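Local coordinates for aldehyde dehydrogenase family protein (Pseudomonas syringae pv. tomato, PDB 6X9L), which is a long-chain aliphatic aldehyde dehydrogenase that binds octanal and NAD+, probably using NAD+ as hydride acceptor, at residues T295-P300 with P395-I400; G353-C358 with F378-S383. The protein carries 1 engineered substitution. All coordinates share one frame; numbering follows the deposited sequence.

Contact 1 of 2, residues T295-P300 with P395-I400; sequences TRMIVP and PVLCLI
With CG anti to the backbone N (chi1 -171°) and the chain extended to SD, Met-297 runs alongside Leu-399, the two pointing the same way, and the CD1 branch of Leu-399 leans back until it is 3.8 Å from Met-297 CB. They sit on one face of two neighbouring parallel strands, 296-300 and 396-402, in the middle of the seven-stranded sheet at the core of the catalytic domain of the aldehyde dehydrogenase fold. The same face takes Leu-397, whose CD1 also packs on Met-297 CB, at 4.0 Å; helices 272-284 and 304-316 cover this side. On the other face are Arg-296, Cys-398, Ile-298 and Ile-400. Ile-400 CD1 comes obliquely against the aliphatic root of Arg-296, 4.2 Å from its CB, and the bent arginine chain then carries the guanidinium away from the pair, where NH1 donates to Lys-261 O and NH2 makes a weak hydrogen bond to Ala-412 O. The backbones form a regular parallel ladder. Cys-398 N donates to Thr-295 O, Met-297 N to Cys-398 O, Ile-400 N to Met-297 O and Val-299 N to Ile-400 O. Where the strands begin, a water donates one hydrogen to Thr-295 O at 3.1 Å and the other to Val-396 O at 3.0 Å, so Thr-295 O accepts from both the water and Cys-398 N.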
ATOM      1  N   THR A 295     -26.785   1.141   2.886  1.00 47.31           N
ATOM      2  CA  THR A 295     -27.598   1.099   4.096  1.00 46.96           C
ATOM      3  C   THR A 295     -27.949   2.474   4.673  1.00 46.91           C
ATOM      4  O   THR A 295     -28.633   2.538   5.704  1.00 46.67           O
ATOM      5  CB  THR A 295     -26.866   0.287   5.158  1.00 46.41           C
ATOM      6  OG1 THR A 295     -25.516   0.748   5.217  1.00 46.25           O
ATOM      7  CG2 THR A 295     -26.876  -1.175   4.796  1.00 46.36           C
ATOM      8  N   ARG A 296     -27.484   3.562   4.063  1.00 45.08           N
ATOM      9  CA  ARG A 296     -27.939   4.915   4.384  1.00 45.27           C
ATOM     10  C   ARG A 296     -28.568   5.492   3.123  1.00 45.86           C
ATOM     11  O   ARG A 296     -27.853   5.834   2.174  1.00 46.04           O
ATOM     12  CB  ARG A 296     -26.788   5.805   4.866  1.00 45.07           C
ATOM     13  CG  ARG A 296     -26.234   5.465   6.235  1.00 44.42           C
ATOM     14  CD  ARG A 296     -24.741   5.684   6.286  1.00 44.23           C
ATOM     15  NE  ARG A 296     -24.395   7.095   6.269  1.00 44.49           N
ATOM     16  CZ  ARG A 296     -23.592   7.671   5.378  1.00 44.81           C
ATOM     17  NH1 ARG A 296     -23.018   6.965   4.418  1.00 45.01           N
ATOM     18  NH2 ARG A 296     -23.350   8.969   5.461  1.00 45.00           N
ATOM     19  N   MET A 297     -29.900   5.583   3.104  1.00 46.29           N
ATOM     20  CA  MET A 297     -30.639   6.117   1.963  1.00 46.94           C
ATOM     21  C   MET A 297     -30.946   7.586   2.226  1.00 47.11           C
ATOM     22  O   MET A 297     -31.645   7.915   3.197  1.00 47.00           O
ATOM     23  CB  MET A 297     -31.921   5.320   1.714  1.00 47.02           C
ATOM     24  CG  MET A 297     -32.615   5.687   0.427  1.00 47.53           C
ATOM     25  SD  MET A 297     -34.168   4.813   0.161  1.00 47.77           S
ATOM     26  CE  MET A 297     -33.575   3.333  -0.675  1.00 47.65           C
ATOM     27  N   ILE A 298     -30.432   8.461   1.364  1.00 46.06           N
ATOM     28  CA  ILE A 298     -30.431   9.902   1.601  1.00 46.21           C
ATOM     29  C   ILE A 298     -31.377  10.551   0.593  1.00 46.88           C
ATOM     30  O   ILE A 298     -31.178  10.441  -0.627  1.00 47.28           O
ATOM     31  CB  ILE A 298     -29.010  10.470   1.515  1.00 46.09           C
ATOM     32  CG1 ILE A 298     -28.143   9.750   2.555  1.00 45.34           C
ATOM     33  CG2 ILE A 298     -29.000  11.966   1.765  1.00 46.28           C
ATOM     34  CD1 ILE A 298     -26.668   9.760   2.239  1.00 45.39           C
ATOM     35  N   VAL A 299     -32.411  11.216   1.110  1.00 47.60           N
ATOM     36  CA  VAL A 299     -33.569  11.603   0.301  1.00 48.16           C
ATOM     37  C   VAL A 299     -34.049  12.976   0.736  1.00 48.42           C
ATOM     38  O   VAL A 299     -33.828  13.407   1.876  1.00 47.96           O
ATOM     39  CB  VAL A 299     -34.718  10.577   0.434  1.00 48.15           C
ATOM     40  CG1 VAL A 299     -34.297   9.219  -0.111  1.00 47.94           C
ATOM     41  CG2 VAL A 299     -35.137  10.428   1.886  1.00 47.78           C
ATOM     42  N   PRO A 300     -34.708  13.702  -0.182  1.00 53.09           N
ATOM     43  CA  PRO A 300     -35.225  15.046   0.140  1.00 53.34           C
ATOM     44  C   PRO A 300     -36.252  15.019   1.263  1.00 53.18           C
ATOM     45  O   PRO A 300     -37.136  14.164   1.297  1.00 53.22           O
ATOM     46  CB  PRO A 300     -35.865  15.505  -1.179  1.00 53.95           C
ATOM     47  CG  PRO A 300     -35.193  14.701  -2.234  1.00 53.97           C
ATOM     48  CD  PRO A 300     -34.876  13.371  -1.609  1.00 53.48           C
ATOM     49  N   PRO A 395     -29.838  -6.725   8.056  1.00 41.50           N
ATOM     50  CA  PRO A 395     -30.812  -6.013   7.185  1.00 43.68           C
ATOM     51  C   PRO A 395     -31.469  -4.819   7.882  1.00 44.07           C
ATOM     52  O   PRO A 395     -32.633  -4.845   8.323  1.00 44.11           O
ATOM     53  CB  PRO A 395     -31.819  -7.112   6.849  1.00 44.27           C
ATOM     54  CG  PRO A 395     -31.821  -7.974   8.108  1.00 41.95           C
ATOM     55  CD  PRO A 395     -30.397  -7.966   8.628  1.00 40.52           C
ATOM     56  N   VAL A 396     -30.704  -3.732   7.975  1.00 42.81           N
ATOM     57  CA  VAL A 396     -31.090  -2.546   8.719  1.00 42.92           C
ATOM     58  C   VAL A 396     -30.785  -1.355   7.831  1.00 43.42           C
ATOM     59  O   VAL A 396     -29.614  -1.071   7.547  1.00 43.85           O
ATOM     60  CB  VAL A 396     -30.349  -2.430  10.059  1.00 43.18           C
ATOM     61  CG1 VAL A 396     -30.741  -1.141  10.774  1.00 43.64           C
ATOM     62  CG2 VAL A 396     -30.622  -3.658  10.929  1.00 42.71           C
ATOM     63  N   LEU A 397     -31.823  -0.658   7.391  1.00 39.95           N
ATOM     64  CA  LEU A 397     -31.672   0.459   6.477  1.00 40.35           C
ATOM     65  C   LEU A 397     -32.046   1.743   7.202  1.00 40.68           C
ATOM     66  O   LEU A 397     -33.081   1.794   7.876  1.00 40.37           O
ATOM     67  CB  LEU A 397     -32.543   0.260   5.234  1.00 40.47           C
ATOM     68  CG  LEU A 397     -32.723   1.463   4.294  1.00 40.89           C
ATOM     69  CD1 LEU A 397     -31.384   1.913   3.737  1.00 41.32           C
ATOM     70  CD2 LEU A 397     -33.687   1.148   3.173  1.00 41.09           C
ATOM     71  N   CYS A 398     -31.196   2.766   7.072  1.00 47.67           N
ATOM     72  CA  CYS A 398     -31.443   4.086   7.635  1.00 48.21           C
ATOM     73  C   CYS A 398     -31.922   5.038   6.553  1.00 48.28           C
ATOM     74  O   CYS A 398     -31.380   5.060   5.446  1.00 48.43           O
ATOM     75  CB  CYS A 398     -30.186   4.660   8.291  1.00 49.19           C
ATOM     76  SG  CYS A 398     -29.760   3.879   9.852  1.00 49.69           S
ATOM     77  N   LEU A 399     -32.943   5.818   6.887  1.00 52.61           N
ATOM     78  CA  LEU A 399     -33.470   6.880   6.040  1.00 52.80           C
ATOM     79  C   LEU A 399     -33.038   8.219   6.624  1.00 53.64           C
ATOM     80  O   LEU A 399     -33.290   8.488   7.802  1.00 54.01           O
ATOM     81  CB  LEU A 399     -34.993   6.800   5.974  1.00 52.23           C
ATOM     82  CG  LEU A 399     -35.669   6.035   4.839  1.00 51.92           C
ATOM     83  CD1 LEU A 399     -34.744   5.034   4.183  1.00 51.91           C
ATOM     84  CD2 LEU A 399     -36.914   5.346   5.375  1.00 51.41           C
ATOM     85  N   ILE A 400     -32.391   9.050   5.807  1.00 46.35           N
ATOM     86  CA  ILE A 400     -31.877  10.353   6.236  1.00 47.33           C
ATOM     87  C   ILE A 400     -32.367  11.433   5.278  1.00 47.52           C
ATOM     88  O   ILE A 400     -32.312  11.262   4.053  1.00 47.28           O
ATOM     89  CB  ILE A 400     -30.338  10.368   6.296  1.00 48.09           C
ATOM     90  CG1 ILE A 400     -29.824   9.301   7.261  1.00 47.96           C
ATOM     91  CG2 ILE A 400     -29.821  11.769   6.647  1.00 49.31           C
ATOM     92  CD1 ILE A 400     -28.359   8.987   7.066  1.00 48.36           C
TER
HETATM   93  O   HOH W   1     -27.998   1.314   8.487  1.00 42.30           O

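Contact 2 of 2, residues G353-C358 with F378-S383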
ATOM      1  N   GLY A 353     -33.827   6.863  19.697  1.00 53.95           N
ATOM      2  CA  GLY A 353     -34.940   7.666  19.260  1.00 54.37           C
ATOM      3  C   GLY A 353     -35.227   7.662  17.783  1.00 54.35           C
ATOM      4  O   GLY A 353     -36.047   8.471  17.332  1.00 55.29           O
ATOM      5  N   ALA A 354     -34.592   6.787  17.010  1.00 51.20           N
ATOM      6  CA  ALA A 354     -34.938   6.696  15.603  1.00 51.27           C
ATOM      7  C   ALA A 354     -36.391   6.258  15.460  1.00 49.93           C
ATOM      8  O   ALA A 354     -36.995   5.712  16.386  1.00 48.47           O
ATOM      9  CB  ALA A 354     -34.011   5.718  14.891  1.00 50.60           C
ATOM     10  N   LYS A 355     -36.961   6.518  14.294  1.00 51.19           N
ATOM     11  CA  LYS A 355     -38.300   6.041  13.984  1.00 50.26           C
ATOM     12  C   LYS A 355     -38.202   4.636  13.406  1.00 48.65           C
ATOM     13  O   LYS A 355     -37.456   4.406  12.452  1.00 49.32           O
ATOM     14  CB  LYS A 355     -39.003   6.972  12.996  1.00 52.17           C
ATOM     15  CG  LYS A 355     -40.405   6.527  12.622  1.00 51.45           C
ATOM     16  CD  LYS A 355     -40.886   7.260  11.388  1.00 53.42           C
ATOM     17  CE  LYS A 355     -42.360   7.611  11.464  1.00 53.44           C
ATOM     18  NZ  LYS A 355     -42.844   8.147  10.158  1.00 55.16           N
ATOM     19  N   LEU A 356     -38.948   3.703  13.992  1.00 54.81           N
ATOM     20  CA  LEU A 356     -38.999   2.319  13.525  1.00 53.01           C
ATOM     21  C   LEU A 356     -40.104   2.215  12.485  1.00 53.72           C
ATOM     22  O   LEU A 356     -41.273   1.993  12.802  1.00 53.26           O
ATOM     23  CB  LEU A 356     -39.234   1.368  14.690  1.00 50.94           C
ATOM     24  CG  LEU A 356     -39.196  -0.130  14.383  1.00 49.06           C
ATOM     25  CD1 LEU A 356     -37.796  -0.535  13.963  1.00 48.45           C
ATOM     26  CD2 LEU A 356     -39.665  -0.950  15.568  1.00 47.48           C
ATOM     27  N   VAL A 357     -39.724   2.388  11.221  1.00 55.36           N
ATOM     28  CA  VAL A 357     -40.694   2.325  10.132  1.00 56.52           C
ATOM     29  C   VAL A 357     -41.276   0.924  10.015  1.00 54.83           C
ATOM     30  O   VAL A 357     -42.461   0.752   9.707  1.00 55.15           O
ATOM     31  CB  VAL A 357     -40.033   2.759   8.812  1.00 59.10           C
ATOM     32  CG1 VAL A 357     -40.984   2.551   7.632  1.00 60.41           C
ATOM     33  CG2 VAL A 357     -39.534   4.201   8.898  1.00 61.10           C
ATOM     34  N   CYS A 358     -40.454  -0.096  10.238  1.00 50.07           N
ATOM     35  CA  CYS A 358     -40.857  -1.491  10.101  1.00 48.75           C
ATOM     36  C   CYS A 358     -39.696  -2.340  10.597  1.00 46.97           C
ATOM     37  O   CYS A 358     -38.606  -1.828  10.866  1.00 46.90           O
ATOM     38  CB  CYS A 358     -41.209  -1.835   8.659  1.00 50.47           C
ATOM     39  SG  CYS A 358     -39.747  -2.077   7.655  1.00 51.77           S
ATOM     40  N   PHE A 378     -35.247   2.140   9.662  1.00 41.33           N
ATOM     41  CA  PHE A 378     -35.331   3.311  10.512  1.00 42.28           C
ATOM     42  C   PHE A 378     -35.437   4.567   9.656  1.00 45.81           C
ATOM     43  O   PHE A 378     -34.823   4.665   8.589  1.00 48.11           O
ATOM     44  CB  PHE A 378     -34.100   3.424  11.422  1.00 41.77           C
ATOM     45  CG  PHE A 378     -34.066   2.414  12.509  1.00 38.65           C
ATOM     46  CD1 PHE A 378     -34.983   2.474  13.545  1.00 37.69           C
ATOM     47  CD2 PHE A 378     -33.121   1.399  12.508  1.00 36.97           C
ATOM     48  CE1 PHE A 378     -34.957   1.534  14.563  1.00 35.55           C
ATOM     49  CE2 PHE A 378     -33.095   0.460  13.530  1.00 34.59           C
ATOM     50  CZ  PHE A 378     -34.019   0.524  14.553  1.00 34.06           C
ATOM     51  N   SER A 379     -36.192   5.543  10.147  1.00 42.67           N
ATOM     52  CA  SER A 379     -36.305   6.823   9.461  1.00 45.58           C
ATOM     53  C   SER A 379     -36.122   7.948  10.470  1.00 45.98           C
ATOM     54  O   SER A 379     -35.930   7.712  11.667  1.00 44.28           O
ATOM     55  CB  SER A 379     -37.650   6.954   8.737  1.00 45.92           C
ATOM     56  OG  SER A 379     -37.649   8.112   7.936  1.00 48.23           O
ATOM     57  N   GLU A 380     -36.123   9.175   9.953  1.00 76.82           N
ATOM     58  CA  GLU A 380     -35.885  10.395  10.768  1.00 77.54           C
ATOM     59  C   GLU A 380     -34.577  10.172  11.510  1.00 77.38           C
ATOM     60  O   GLU A 380     -34.497  10.482  12.686  1.00 76.80           O
ATOM     61  CB  GLU A 380     -37.045  10.714  11.706  1.00 76.58           C
ATOM     62  CG  GLU A 380     -38.178  11.447  11.028  1.00 77.59           C
ATOM     63  CD  GLU A 380     -39.485  11.454  11.789  1.00 76.63           C
ATOM     64  OE1 GLU A 380     -39.478  11.086  12.976  1.00 75.46           O
ATOM     65  OE2 GLU A 380     -40.503  11.809  11.184  1.00 77.12           O
ATOM     66  N   VAL A 381     -33.614   9.623  10.795  1.00 46.18           N
ATOM     67  CA  VAL A 381     -32.296   9.240  11.352  1.00 46.23           C
ATOM     68  C   VAL A 381     -31.331  10.416  11.282  1.00 48.05           C
ATOM     69  O   VAL A 381     -31.201  11.043  10.249  1.00 49.19           O
ATOM     70  CB  VAL A 381     -31.750   8.007  10.615  1.00 46.05           C
ATOM     71  CG1 VAL A 381     -30.255   7.839  10.790  1.00 46.99           C
ATOM     72  CG2 VAL A 381     -32.468   6.757  11.047  1.00 42.98           C
ATOM     73  N   ASP A 382     -30.685  10.671  12.399  1.00 71.70           N
ATOM     74  CA  ASP A 382     -29.666  11.730  12.470  1.00 73.04           C
ATOM     75  C   ASP A 382     -28.317  11.100  12.171  1.00 73.31           C
ATOM     76  O   ASP A 382     -28.036  10.050  12.729  1.00 72.69           O
ATOM     77  CB  ASP A 382     -29.593  12.290  13.877  1.00 73.38           C
ATOM     78  CG  ASP A 382     -28.907  13.624  13.849  1.00 74.65           C
ATOM     79  OD1 ASP A 382     -29.550  14.578  13.441  1.00 75.17           O
ATOM     80  OD2 ASP A 382     -27.730  13.673  14.174  1.00 75.03           O
ATOM     81  N   SER A 383     -27.430  11.834  11.513  1.00 58.20           N
ATOM     82  CA  SER A 383     -26.074  11.350  11.143  1.00 57.76           C
ATOM     83  C   SER A 383     -25.233  10.983  12.369  1.00 57.62           C
ATOM     84  O   SER A 383     -24.351  10.177  12.222  1.00 56.99           O
ATOM     85  CB  SER A 383     -25.373  12.281  10.212  1.00 57.98           C
ATOM     86  OG  SER A 383     -25.663  11.959   8.866  1.00 57.51           O
TER
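A short antiparallel ladder at the edge of the catalytic-domain sheet joins strand 355-358, outermost within this chain, to strand 376-379. Lys-355 and Ser-379 are the hydrogen-bonded pair: Lys-355 N donates to Ser-379 O over 3.1 Å, and Ser-379 N returns a bond to Lys-355 O over 2.9 Å. Leu-356 and Phe-378 follow as the non-hydrogen-bonded pair. With CG beside its backbone N (chi1 -72°), Phe-378 sends its ring out from the sheet, steeply to the run of strand 355-358, and Lys-355 O meets the ring edge near its plane, 3.3 Å from CD1. Ala-354 CB reaches the same CD1 obliquely at 3.6 Å, and Leu-356 CD1 slants in on CE1. Ile-387 of helix 386-389 packs against both Ala-354 and Phe-378. On the opposite face Val-357 CG2 lies against Ser-379 CB, next to a classic beta bulge in which Val-357 and Cys-358 both face Val-377. Before the strand, Gly-353 closes helix 336-351 with a Schellman motif. The polar ends gather on Glu-308, which forms a salt bridge with Lys-355 NZ and accepts a hydrogen bond from Ser-379 OG. Glu-380 OE2 stays 4.5 Å from Lys-355 NZ, beyond a salt bridge, and would probably add only a mild electrostatic pull to the lysine.

Of the strands joined here, 296-300 comes first along the chain; helices 304-316 and 336-351 then lead to strand 355-358. After some seventeen residues strand 376-379 turns back on it and closes the small loop of contact 2. Helix 386-389 follows, and strand 396-402 then comes in beside strand 296-300, closing the longer loop of contact 1, inside which contact 2 is nested. The two contacts meet where strand 396-402 borders strand 376-379: Leu-399 N and Phe-378 O, 2.8 Å apart, probably hydrogen-bond. Together they tie four consecutive strands, from the middle of the sheet to its outermost strand within this chain, with helix 304-316 packing against both.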